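Local coordinates for substrate binding periplasmic protein (Ralstonia solanacearum, PDB 3LOP) that binds leucine in the cleft between its two lobes and probably serves as the periplasmic receptor of an amino-acid transport system, at residues D54-E59 with Y178-A183; V81-V86 with D151-E156; P120-Y125 with G227-D232; G145-E150 with I200-T205. One frame throughout, in Å; residues are numbered along the deposited sequence.

Interaction 1: residues D54-E59 with Y178-A183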
loop_
_atom_site.group_PDB
_atom_site.type_symbol
_atom_site.label_atom_id
_atom_site.label_comp_id
_atom_site.label_asym_id
_atom_site.label_seq_id
_atom_site.Cartn_x
_atom_site.Cartn_y
_atom_site.Cartn_z
ATOM N N ASP A 54 15.893 -0.321 -2.708
ATOM C CA ASP A 54 16.307 0.810 -1.886
ATOM C C ASP A 54 16.386 0.411 -0.414
ATOM O O ASP A 54 16.762 1.224 0.428
ATOM C CB ASP A 54 15.391 2.041 -2.059
ATOM C CG ASP A 54 13.925 1.757 -1.780
ATOM O OD1 ASP A 54 13.601 0.802 -1.044
ATOM O OD2 ASP A 54 13.088 2.534 -2.291
ATOM N N GLU A 55 16.051 -0.845 -0.115
ATOM C CA GLU A 55 16.098 -1.363 1.257
ATOM C C GLU A 55 15.256 -0.498 2.193
ATOM O O GLU A 55 15.422 -0.536 3.411
ATOM C CB GLU A 55 17.553 -1.390 1.750
ATOM C CG GLU A 55 18.502 -2.213 0.880
ATOM C CD GLU A 55 19.955 -2.112 1.324
ATOM O OE1 GLU A 55 20.257 -2.489 2.476
ATOM O OE2 GLU A 55 20.798 -1.657 0.519
ATOM N N GLN A 56 14.330 0.251 1.601
ATOM C CA GLN A 56 13.460 1.199 2.298
ATOM C C GLN A 56 14.266 2.285 3.009
ATOM O O GLN A 56 13.771 2.944 3.923
ATOM C CB GLN A 56 12.509 0.525 3.298
ATOM C CG GLN A 56 11.279 1.418 3.541
ATOM C CD GLN A 56 10.427 1.024 4.731
ATOM O OE1 GLN A 56 10.940 0.701 5.806
ATOM N NE2 GLN A 56 9.117 1.085 4.555
ATOM N N LYS A 57 15.514 2.462 2.591
ATOM C CA LYS A 57 16.355 3.504 3.165
ATOM C C LYS A 57 15.968 4.792 2.447
ATOM O O LYS A 57 16.044 4.881 1.225
ATOM C CB LYS A 57 17.832 3.185 2.941
ATOM C CG LYS A 57 18.304 1.971 3.721
ATOM C CD LYS A 57 19.767 1.667 3.458
ATOM C CE LYS A 57 20.229 0.486 4.299
ATOM N NZ LYS A 57 21.672 0.196 4.107
ATOM N N ILE A 58 15.537 5.786 3.215
ATOM C CA ILE A 58 15.089 7.053 2.652
ATOM C C ILE A 58 16.051 7.686 1.646
ATOM O O ILE A 58 15.641 8.071 0.546
ATOM C CB ILE A 58 14.785 8.059 3.780
ATOM C CG1 ILE A 58 13.742 7.458 4.726
ATOM C CG2 ILE A 58 14.260 9.367 3.195
ATOM C CD1 ILE A 58 13.553 8.236 6.004
ATOM N N GLU A 59 17.323 7.795 2.016
ATOM C CA GLU A 59 18.311 8.390 1.124
ATOM C C GLU A 59 18.522 7.567 -0.141
ATOM O O GLU A 59 18.809 8.122 -1.204
ATOM C CB GLU A 59 19.654 8.563 1.840
ATOM C CG GLU A 59 19.643 9.574 2.974
ATOM C CD GLU A 59 21.035 9.853 3.513
ATOM O OE1 GLU A 59 21.887 10.335 2.735
ATOM O OE2 GLU A 59 21.281 9.591 4.711
ATOM N N TYR A 178 8.179 1.278 17.659
ATOM C CA TYR A 178 9.234 0.360 17.246
ATOM C C TYR A 178 9.986 1.105 16.140
ATOM O O TYR A 178 9.408 1.941 15.448
ATOM C CB TYR A 178 8.646 -0.961 16.730
ATOM C CG TYR A 178 8.000 -0.868 15.372
ATOM C CD1 TYR A 178 8.764 -0.958 14.207
ATOM C CD2 TYR A 178 6.632 -0.645 15.248
ATOM C CE1 TYR A 178 8.179 -0.821 12.953
ATOM C CE2 TYR A 178 6.039 -0.507 13.998
ATOM C CZ TYR A 178 6.818 -0.593 12.857
ATOM O OH TYR A 178 6.243 -0.436 11.620
ATOM N N PRO A 179 11.287 0.823 15.968
ATOM C CA PRO A 179 12.123 1.475 14.947
ATOM C C PRO A 179 11.806 1.090 13.504
ATOM O O PRO A 179 11.594 -0.082 13.204
ATOM C CB PRO A 179 13.542 1.055 15.338
ATOM C CG PRO A 179 13.423 0.675 16.792
ATOM C CD PRO A 179 12.108 -0.029 16.841
ATOM N N ARG A 180 11.790 2.077 12.610
ATOM C CA ARG A 180 11.507 1.803 11.204
ATOM C C ARG A 180 12.587 0.892 10.625
ATOM O O ARG A 180 13.734 0.899 11.077
ATOM C CB ARG A 180 11.442 3.105 10.390
ATOM C CG ARG A 180 12.797 3.634 9.915
ATOM C CD ARG A 180 12.664 4.997 9.246
ATOM N NE ARG A 180 11.723 4.988 8.127
ATOM C CZ ARG A 180 12.005 4.557 6.901
ATOM N NH1 ARG A 180 13.215 4.094 6.609
ATOM N NH2 ARG A 180 11.070 4.588 5.963
ATOM N N ASN A 181 12.202 0.111 9.625
ATOM C CA ASN A 181 13.104 -0.811 8.949
ATOM C C ASN A 181 13.594 -1.941 9.847
ATOM O O ASN A 181 14.634 -2.549 9.593
ATOM C CB ASN A 181 14.295 -0.056 8.356
ATOM C CG ASN A 181 14.393 -0.224 6.852
ATOM O OD1 ASN A 181 13.533 -0.851 6.228
ATOM N ND2 ASN A 181 15.443 0.333 6.259
ATOM N N THR A 182 12.839 -2.213 10.905
ATOM C CA THR A 182 13.172 -3.295 11.822
ATOM C C THR A 182 11.872 -3.946 12.258
ATOM O O THR A 182 10.785 -3.479 11.912
ATOM C CB THR A 182 13.870 -2.799 13.109
ATOM O OG1 THR A 182 12.892 -2.230 13.989
ATOM C CG2 THR A 182 14.925 -1.758 12.789
ATOM N N ALA A 183 11.999 -5.025 13.017
ATOM C CA ALA A 183 10.850 -5.735 13.556
ATOM C C ALA A 183 11.094 -5.862 15.059
ATOM O O ALA A 183 10.639 -6.808 15.696
ATOM C CB ALA A 183 10.728 -7.113 12.917
#
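Glu55 presents its backbone carbonyl to the side-chain amide of Asn181: ND2 of Asn181 lies 3.0 Å from O of Glu55, within 7° of its own amide plane and in the plane of the carbonyl, with an N-H...O angle of 159°. Gln56 offers its carbonyl next, and NH1 of Arg180 meets O of Gln56 at 3.0 Å in an almost straight bond of 174° that stays in the guanidinium plane. Two consecutive carbonyls, presented by the type I' turn from Asp54 to Lys57, thus receive two consecutive side chains from the type II turn of 179-182. These turns follow strands 47-53 and 174-178 of the two parallel sheets of this periplasmic binding protein, so the contact bridges the two lobes near the protein surface. The Gln56 side chain slides past that of Asn181 in the opposite direction, its CB 3.4 Å from OD1 of Asn181. Lys57 adds a looser touch, its CG 4.2 Å from ND2 of Asn181. Ile58, at the start of helix 58-71, lays CG1 over one face of the Arg180 guanidinium, off-centre and 3.9 Å from NH1 of Arg180. That group is also engaged through NE, in a salt bridge with Asp151.

Interaction 2: residues V81-V86 with D151-E156. With LEU (leucine), chain B.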
loop_
_atom_site.group_PDB
_atom_site.type_symbol
_atom_site.label_atom_id
_atom_site.label_comp_id
_atom_site.label_asym_id
_atom_site.label_seq_id
_atom_site.Cartn_x
_atom_site.Cartn_y
_atom_site.Cartn_z
ATOM N N VAL A 81 7.587 2.507 -1.746
ATOM C CA VAL A 81 7.181 2.083 -0.409
ATOM C C VAL A 81 7.742 2.964 0.701
ATOM O O VAL A 81 8.904 3.369 0.659
ATOM C CB VAL A 81 7.631 0.627 -0.147
ATOM C CG1 VAL A 81 7.325 0.226 1.291
ATOM C CG2 VAL A 81 6.947 -0.310 -1.127
ATOM N N GLY A 82 6.905 3.254 1.694
ATOM C CA GLY A 82 7.336 4.057 2.823
ATOM C C GLY A 82 6.901 5.506 2.798
ATOM O O GLY A 82 7.269 6.259 1.896
ATOM N N THR A 83 6.116 5.901 3.795
ATOM C CA THR A 83 5.654 7.277 3.891
ATOM C C THR A 83 6.852 8.219 3.929
ATOM O O THR A 83 6.874 9.233 3.230
ATOM C CB THR A 83 4.797 7.488 5.163
ATOM O OG1 THR A 83 3.561 6.780 5.023
ATOM C CG2 THR A 83 4.490 8.960 5.375
ATOM N N ALA A 84 7.850 7.882 4.743
ATOM C CA ALA A 84 9.038 8.726 4.855
ATOM C C ALA A 84 9.804 8.782 3.538
ATOM O O ALA A 84 10.349 9.822 3.171
ATOM C CB ALA A 84 9.954 8.211 5.971
ATOM N N ASN A 85 9.835 7.661 2.824
ATOM C CA ASN A 85 10.545 7.588 1.556
ATOM C C ASN A 85 9.911 8.484 0.499
ATOM O O ASN A 85 10.604 9.234 -0.183
ATOM C CB ASN A 85 10.591 6.137 1.066
ATOM C CG ASN A 85 11.311 5.220 2.041
ATOM O OD1 ASN A 85 12.431 4.769 1.785
ATOM N ND2 ASN A 85 10.673 4.950 3.170
ATOM N N VAL A 86 8.592 8.416 0.367
ATOM C CA VAL A 86 7.917 9.243 -0.617
ATOM C C VAL A 86 7.981 10.715 -0.222
ATOM O O VAL A 86 8.178 11.576 -1.074
ATOM C CB VAL A 86 6.446 8.830 -0.792
ATOM C CG1 VAL A 86 5.769 9.753 -1.799
ATOM C CG2 VAL A 86 6.369 7.388 -1.268
ATOM N N ASP A 151 8.422 6.986 13.045
ATOM C CA ASP A 151 8.702 7.853 11.907
ATOM C C ASP A 151 7.382 8.389 11.353
ATOM O O ASP A 151 6.350 8.319 12.026
ATOM C CB ASP A 151 9.497 7.097 10.828
ATOM C CG ASP A 151 8.627 6.225 9.942
ATOM O OD1 ASP A 151 7.508 5.857 10.358
ATOM O OD2 ASP A 151 9.082 5.896 8.823
ATOM N N ALA A 152 7.406 8.922 10.135
ATOM C CA ALA A 152 6.202 9.487 9.523
ATOM C C ALA A 152 4.982 8.559 9.511
ATOM O O ALA A 152 3.855 9.019 9.697
ATOM C CB ALA A 152 6.515 9.957 8.109
ATOM N N LEU A 153 5.193 7.265 9.289
ATOM C CA LEU A 153 4.074 6.326 9.269
ATOM C C LEU A 153 3.370 6.300 10.620
ATOM O O LEU A 153 2.144 6.376 10.688
ATOM C CB LEU A 153 4.547 4.909 8.917
ATOM C CG LEU A 153 3.494 3.811 9.136
ATOM C CD1 LEU A 153 2.273 4.091 8.270
ATOM C CD2 LEU A 153 4.085 2.447 8.812
ATOM N N GLY A 154 4.151 6.187 11.693
ATOM C CA GLY A 154 3.578 6.150 13.028
ATOM C C GLY A 154 2.859 7.438 13.378
ATOM O O GLY A 154 1.820 7.421 14.039
ATOM N N LYS A 155 3.420 8.560 12.941
ATOM C CA LYS A 155 2.820 9.864 13.194
ATOM C C LYS A 155 1.443 9.933 12.538
ATOM O O LYS A 155 0.490 10.446 13.127
ATOM C CB LYS A 155 3.719 10.969 12.642
ATOM C CG LYS A 155 3.142 12.367 12.766
ATOM C CD LYS A 155 4.059 13.390 12.112
ATOM C CE LYS A 155 4.270 13.075 10.635
ATOM N NZ LYS A 155 5.263 13.983 10.001
ATOM N N GLU A 156 1.344 9.417 11.315
ATOM C CA GLU A 156 0.072 9.398 10.594
ATOM C C GLU A 156 -0.955 8.585 11.380
ATOM O O GLU A 156 -2.110 8.991 11.531
ATOM C CB GLU A 156 0.246 8.760 9.213
ATOM C CG GLU A 156 0.953 9.625 8.184
ATOM C CD GLU A 156 0.090 10.766 7.686
ATOM O OE1 GLU A 156 -1.029 10.497 7.197
ATOM O OE2 GLU A 156 0.533 11.931 7.776
HETATM N N LEU B . 4.390 2.051 2.345
HETATM C CA LEU B . 4.638 1.252 3.578
HETATM C C LEU B . 4.126 -0.163 3.393
HETATM O O LEU B . 4.598 -1.045 4.137
HETATM C CB LEU B . 3.925 1.904 4.750
HETATM C CG LEU B . 4.276 3.386 4.696
HETATM C CD1 LEU B . 3.115 4.205 5.050
HETATM C CD2 LEU B . 5.419 3.667 5.585
HETATM O OXT LEU B . 3.260 -0.365 2.511
HETATM O O HOH W 1 8.210 5.426 6.393
#
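Thr83 meets Ala152 and the bound leucine with different branches of one side chain. CB of Thr83 sits 4.2 Å from N of Leu153 and, on the ligand side, 3.9 Å from CD2 of the bound leucine. CG2, anti to the backbone N, reaches across to the methyl of Ala152, with Thr83 CG2 and Ala152 CB 3.5 Å apart; this is the tightest apolar touch between the two segments. OG1 leaves on the other branch, beside the backbone N (chi1 -69°), which turns it to the ligand side chain and to a hydrogen bond with Thr107; its very short approach to the ligand is doubtful. One residue on, the methyl of Ala84 faces that of Ala152 more loosely. No direct hydrogen bond joins the segments, but a water does: it accepts from Ala84 N at 3.0 Å and donates to Asp151 OD2 at 2.6 Å. The other oxygen, Asp151 OD1, N-caps its helix, accepting from Leu153 N at 2.9 Å and 61° out of the carboxylate plane. Leu153 lies against the ligand with CD2, 3.7 Å from CD2 of the bound leucine, and Val81 and Gly82 belong to the same pocket. Two helix N-termini, 83-91 and 152-166, thus converge from the two lobes on the amino-acid site, consistent with the closed, ligand-bound form of a periplasmic binding protein.

Interaction 3: residues P120-Y125 with G227-D232. With LEU (leucine), chain B.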
loop_
_atom_site.group_PDB
_atom_site.type_symbol
_atom_site.label_atom_id
_atom_site.label_comp_id
_atom_site.label_asym_id
_atom_site.label_seq_id
_atom_site.Cartn_x
_atom_site.Cartn_y
_atom_site.Cartn_z
ATOM N N PRO A 120 -1.889 9.385 -5.869
ATOM C CA PRO A 120 -2.333 8.302 -4.990
ATOM C C PRO A 120 -3.574 7.632 -5.562
ATOM O O PRO A 120 -4.481 8.305 -6.059
ATOM C CB PRO A 120 -2.618 9.024 -3.674
ATOM C CG PRO A 120 -3.064 10.388 -4.129
ATOM C CD PRO A 120 -2.069 10.700 -5.227
ATOM N N ILE A 121 -3.613 6.306 -5.493
ATOM C CA ILE A 121 -4.756 5.564 -6.001
ATOM C C ILE A 121 -5.673 5.093 -4.876
ATOM O O ILE A 121 -6.836 5.480 -4.808
ATOM C CB ILE A 121 -4.300 4.337 -6.822
ATOM C CG1 ILE A 121 -3.603 4.801 -8.105
ATOM C CG2 ILE A 121 -5.494 3.443 -7.144
ATOM C CD1 ILE A 121 -3.024 3.665 -8.943
ATOM N N LYS A 122 -5.138 4.277 -3.977
ATOM C CA LYS A 122 -5.951 3.733 -2.897
ATOM C C LYS A 122 -6.461 4.738 -1.869
ATOM O O LYS A 122 -5.850 5.788 -1.639
ATOM C CB LYS A 122 -5.190 2.609 -2.190
ATOM C CG LYS A 122 -3.984 3.046 -1.385
ATOM C CD LYS A 122 -3.044 1.861 -1.183
ATOM C CE LYS A 122 -1.899 2.184 -0.238
ATOM N NZ LYS A 122 -2.303 2.021 1.190
ATOM N N ALA A 123 -7.602 4.405 -1.271
ATOM C CA ALA A 123 -8.200 5.236 -0.233
ATOM C C ALA A 123 -7.111 5.444 0.815
ATOM O O ALA A 123 -6.289 4.555 1.046
ATOM C CB ALA A 123 -9.409 4.532 0.373
ATOM N N SER A 124 -7.121 6.615 1.445
ATOM C CA SER A 124 -6.106 7.004 2.426
ATOM C C SER A 124 -6.138 6.321 3.790
ATOM O O SER A 124 -7.120 5.685 4.165
ATOM C CB SER A 124 -6.190 8.509 2.657
ATOM O OG SER A 124 -7.320 8.815 3.462
ATOM N N TYR A 125 -5.048 6.482 4.537
ATOM C CA TYR A 125 -4.956 5.921 5.879
ATOM C C TYR A 125 -6.021 6.541 6.774
ATOM O O TYR A 125 -6.596 5.861 7.624
ATOM C CB TYR A 125 -3.587 6.190 6.514
ATOM C CG TYR A 125 -2.437 5.398 5.942
ATOM C CD1 TYR A 125 -2.638 4.146 5.365
ATOM C CD2 TYR A 125 -1.132 5.878 6.038
ATOM C CE1 TYR A 125 -1.564 3.388 4.900
ATOM C CE2 TYR A 125 -0.054 5.133 5.579
ATOM C CZ TYR A 125 -0.278 3.888 5.011
ATOM O OH TYR A 125 0.776 3.143 4.546
ATOM N N GLY A 227 -5.507 -3.056 11.757
ATOM C CA GLY A 227 -4.381 -2.278 11.276
ATOM C C GLY A 227 -4.545 -1.724 9.879
ATOM O O GLY A 227 -5.519 -2.020 9.185
ATOM N N LEU A 228 -3.574 -0.911 9.474
ATOM C CA LEU A 228 -3.570 -0.272 8.161
ATOM C C LEU A 228 -3.310 -1.237 7.006
ATOM O O LEU A 228 -2.795 -2.337 7.203
ATOM C CB LEU A 228 -2.512 0.834 8.131
ATOM C CG LEU A 228 -2.748 2.034 9.050
ATOM C CD1 LEU A 228 -1.530 2.952 9.018
ATOM C CD2 LEU A 228 -3.998 2.778 8.614
ATOM N N SER A 229 -3.655 -0.796 5.798
ATOM C CA SER A 229 -3.472 -1.598 4.588
ATOM C C SER A 229 -1.999 -1.812 4.248
ATOM O O SER A 229 -1.664 -2.445 3.244
ATOM C CB SER A 229 -4.192 -0.946 3.406
ATOM O OG SER A 229 -3.657 0.333 3.127
ATOM N N SER A 230 -1.122 -1.265 5.082
ATOM C CA SER A 230 0.311 -1.442 4.903
ATOM C C SER A 230 0.645 -2.858 5.376
ATOM O O SER A 230 1.753 -3.353 5.172
ATOM C CB SER A 230 1.073 -0.415 5.742
ATOM O OG SER A 230 0.606 -0.405 7.083
ATOM N N ILE A 231 -0.334 -3.496 6.011
ATOM C CA ILE A 231 -0.183 -4.853 6.528
ATOM C C ILE A 231 -1.044 -5.836 5.732
ATOM O O ILE A 231 -2.257 -5.904 5.917
ATOM C CB ILE A 231 -0.605 -4.914 8.004
ATOM C CG1 ILE A 231 0.232 -3.923 8.817
ATOM C CG2 ILE A 231 -0.441 -6.334 8.536
ATOM C CD1 ILE A 231 -0.320 -3.634 10.199
ATOM N N ASP A 232 -0.410 -6.593 4.845
ATOM C CA ASP A 232 -1.116 -7.575 4.028
ATOM C C ASP A 232 -1.595 -8.697 4.956
ATOM O O ASP A 232 -0.782 -9.383 5.575
ATOM C CB ASP A 232 -0.155 -8.133 2.974
ATOM C CG ASP A 232 -0.850 -8.995 1.944
ATOM O OD1 ASP A 232 -1.670 -9.850 2.338
ATOM O OD2 ASP A 232 -0.564 -8.823 0.739
HETATM N N LEU B . 4.390 2.051 2.345
HETATM C CA LEU B . 4.638 1.252 3.578
HETATM C C LEU B . 4.126 -0.163 3.393
HETATM O O LEU B . 4.598 -1.045 4.137
HETATM C CB LEU B . 3.925 1.904 4.750
HETATM C CG LEU B . 4.276 3.386 4.696
HETATM C CD1 LEU B . 3.115 4.205 5.050
HETATM C CD2 LEU B . 5.419 3.667 5.585
HETATM O OXT LEU B . 3.260 -0.365 2.511
HETATM O O HOH W 2 -2.386 -1.186 0.571
#
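Leu228 lies over one face of the Tyr125 ring in a CH-pi contact: its CD1 stands 3.9 Å from the centroid of the Tyr125 ring and only 8° off the normal, hence above the centre. The second methyl slips toward the ring's inner end, with Leu228 CD2 3.8 Å from CD1 of Tyr125. Ser229 follows, its OG held between the backbone N and the carbonyl carbon (chi1 62°), near the plane of the tyrosine ring at an edge. There Lys122 NZ gives Ser229 OG a weak hydrogen bond of 2.9 Å; the stronger partner of this hydroxyl is Glu128. A water donates to Ser229 O at 3.0 Å and accepts weakly from Lys122 NZ. The type I turn from Leu228 to Ile231 follows strand 224-227 of one parallel sheet, whereas 120-125 runs from strand 118-119 of the other sheet to helix 125-138 and probably forms one of the linkers between the lobes. Lys122, Tyr125 and Ala106 line a modelled magnesium site, the nearest Tyr125 side-chain atom about 3 Å from the ion. Ser230 uses its CB, 3.8 Å from Tyr125 OH and equally far from CB of the bound leucine, while its hydroxyl bonds to Ala204 O.

Interaction 4: residues G145-E150 with I200-T205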
loop_
_atom_site.group_PDB
_atom_site.type_symbol
_atom_site.label_atom_id
_atom_site.label_comp_id
_atom_site.label_asym_id
_atom_site.label_seq_id
_atom_site.Cartn_x
_atom_site.Cartn_y
_atom_site.Cartn_z
ATOM N N GLY A 145 -5.373 0.812 22.172
ATOM C CA GLY A 145 -3.932 0.959 22.224
ATOM C C GLY A 145 -3.430 1.063 20.796
ATOM O O GLY A 145 -4.120 0.647 19.863
ATOM N N VAL A 146 -2.245 1.628 20.606
ATOM C CA VAL A 146 -1.706 1.768 19.261
ATOM C C VAL A 146 -0.227 1.416 19.176
ATOM O O VAL A 146 0.576 1.883 19.983
ATOM C CB VAL A 146 -1.867 3.221 18.738
ATOM C CG1 VAL A 146 -1.333 3.322 17.313
ATOM C CG2 VAL A 146 -3.331 3.647 18.795
ATOM N N LEU A 147 0.116 0.572 18.208
ATOM C CA LEU A 147 1.506 0.210 17.949
ATOM C C LEU A 147 1.853 1.119 16.777
ATOM O O LEU A 147 1.142 1.113 15.773
ATOM C CB LEU A 147 1.630 -1.243 17.492
ATOM C CG LEU A 147 3.025 -1.592 16.949
ATOM C CD1 LEU A 147 4.024 -1.631 18.096
ATOM C CD2 LEU A 147 2.993 -2.927 16.226
ATOM N N TYR A 148 2.917 1.907 16.892
ATOM C CA TYR A 148 3.275 2.799 15.795
ATOM C C TYR A 148 4.755 2.810 15.452
ATOM O O TYR A 148 5.614 2.683 16.326
ATOM C CB TYR A 148 2.822 4.234 16.094
ATOM C CG TYR A 148 3.550 4.907 17.239
ATOM C CD1 TYR A 148 3.201 4.649 18.564
ATOM C CD2 TYR A 148 4.580 5.813 16.994
ATOM C CE1 TYR A 148 3.860 5.282 19.619
ATOM C CE2 TYR A 148 5.246 6.450 18.041
ATOM C CZ TYR A 148 4.878 6.179 19.348
ATOM O OH TYR A 148 5.527 6.808 20.387
ATOM N N GLN A 149 5.046 2.964 14.165
ATOM C CA GLN A 149 6.426 3.017 13.706
ATOM C C GLN A 149 6.995 4.381 14.092
ATOM O O GLN A 149 6.320 5.403 13.973
ATOM C CB GLN A 149 6.477 2.812 12.191
ATOM C CG GLN A 149 7.881 2.764 11.602
ATOM C CD GLN A 149 7.891 2.174 10.208
ATOM O OE1 GLN A 149 7.854 0.955 10.039
ATOM N NE2 GLN A 149 7.922 3.035 9.199
ATOM N N GLU A 150 8.240 4.391 14.555
ATOM C CA GLU A 150 8.875 5.628 14.990
ATOM C C GLU A 150 9.372 6.501 13.840
ATOM O O GLU A 150 10.575 6.724 13.679
ATOM C CB GLU A 150 10.020 5.305 15.951
ATOM C CG GLU A 150 10.538 6.506 16.716
ATOM C CD GLU A 150 11.349 6.104 17.929
ATOM O OE1 GLU A 150 12.313 5.323 17.769
ATOM O OE2 GLU A 150 11.020 6.566 19.043
ATOM N N ILE A 200 -6.248 -3.047 19.761
ATOM C CA ILE A 200 -4.943 -2.472 19.462
ATOM C C ILE A 200 -4.859 -2.259 17.962
ATOM O O ILE A 200 -5.044 -3.193 17.179
ATOM C CB ILE A 200 -3.793 -3.394 19.905
ATOM C CG1 ILE A 200 -3.756 -3.477 21.433
ATOM C CG2 ILE A 200 -2.469 -2.856 19.373
ATOM C CD1 ILE A 200 -2.763 -4.497 21.971
ATOM N N PHE A 201 -4.587 -1.018 17.577
ATOM C CA PHE A 201 -4.473 -0.643 16.177
ATOM C C PHE A 201 -3.003 -0.675 15.777
ATOM O O PHE A 201 -2.146 -0.135 16.479
ATOM C CB PHE A 201 -5.053 0.756 15.975
ATOM C CG PHE A 201 -5.066 1.206 14.545
ATOM C CD1 PHE A 201 -3.951 1.816 13.982
ATOM C CD2 PHE A 201 -6.192 1.002 13.756
ATOM C CE1 PHE A 201 -3.956 2.219 12.649
ATOM C CE2 PHE A 201 -6.208 1.400 12.423
ATOM C CZ PHE A 201 -5.087 2.010 11.869
ATOM N N LEU A 202 -2.713 -1.319 14.652
ATOM C CA LEU A 202 -1.339 -1.436 14.183
ATOM C C LEU A 202 -0.978 -0.453 13.073
ATOM O O LEU A 202 -1.338 -0.648 11.912
ATOM C CB LEU A 202 -1.074 -2.865 13.697
ATOM C CG LEU A 202 -1.503 -4.006 14.626
ATOM C CD1 LEU A 202 -1.222 -5.338 13.944
ATOM C CD2 LEU A 202 -0.766 -3.912 15.961
ATOM N N GLY A 203 -0.275 0.611 13.450
ATOM C CA GLY A 203 0.175 1.596 12.479
ATOM C C GLY A 203 1.606 1.199 12.197
ATOM O O GLY A 203 2.553 1.899 12.567
ATOM N N ALA A 204 1.755 0.056 11.537
ATOM C CA ALA A 204 3.063 -0.504 11.253
ATOM C C ALA A 204 3.158 -1.184 9.899
ATOM O O ALA A 204 2.182 -1.269 9.152
ATOM C CB ALA A 204 3.409 -1.507 12.339
ATOM N N THR A 205 4.359 -1.666 9.597
ATOM C CA THR A 205 4.613 -2.376 8.357
ATOM C C THR A 205 4.444 -3.871 8.615
ATOM O O THR A 205 4.299 -4.302 9.759
ATOM C CB THR A 205 6.025 -2.072 7.828
ATOM O OG1 THR A 205 6.986 -2.306 8.864
ATOM C CG2 THR A 205 6.112 -0.615 7.379
#
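The Phe201 ring has Val146 CG1 near its plane, at the edge, while Leu228 and Val161 of helix 152-166 also touch its side chain. The Gln149 side chain crosses that of Thr205 obliquely, and its amide sets OE1 3.5 Å from CG2 of Thr205; OE1 also forms a hydrogen bond with Tyr178 OH. Gln149 gets there by an extended chain with CG anti to the backbone N (chi1 -177°). Behind these groups the backbones run as neighbouring parallel strands, their axes 4.5 Å apart at closest and 16° from parallel. Four hydrogen bonds alternate between them, from Phe201 N to Gly145 O (2.9 Å), Leu147 N to Phe201 O (2.9 Å), Gly203 N to Leu147 O (2.8 Å) and Gln149 N to Gly203 O (3.1 Å). Strands 144-149 and 199-203 are the two inner strands of a four-stranded parallel sheet flanked by helices, the Rossmann-like core of one binding-protein lobe. On the sheet face carrying Leu147 and Leu202, Leu147 CD2 meets Leu202 CD2 at 3.9 Å, and Phe212 of helix 206-218 packs on both leucines. At the strand end Thr205, N-terminal to that helix, belongs to the leucine pocket and its N bonds to Tyr178 OH.

Interaction 4 lies within one lobe, pairing the inner strands of its parallel sheet. Interactions 1 and 2 join the two lobes, and interaction 3 sets a probable linker between them against the loop after strand 224-227. Interactions 1 and 2 are neighbours, with centres 10 Å apart, linked by the Arg180–Asp151 salt bridge, and interaction 2 nests within the loop closed by interaction 1. Interactions 1 and 3 are farthest apart, 18 Å between centres, and do not touch. Interactions 2 and 3 both contact the ligand and meet through Leu153, packed on Tyr125 and Leu228. Interaction 4 is nested inside interaction 3 along the chain; the C-terminal ends of its strands face the pocket, where Thr205 touches the leucine.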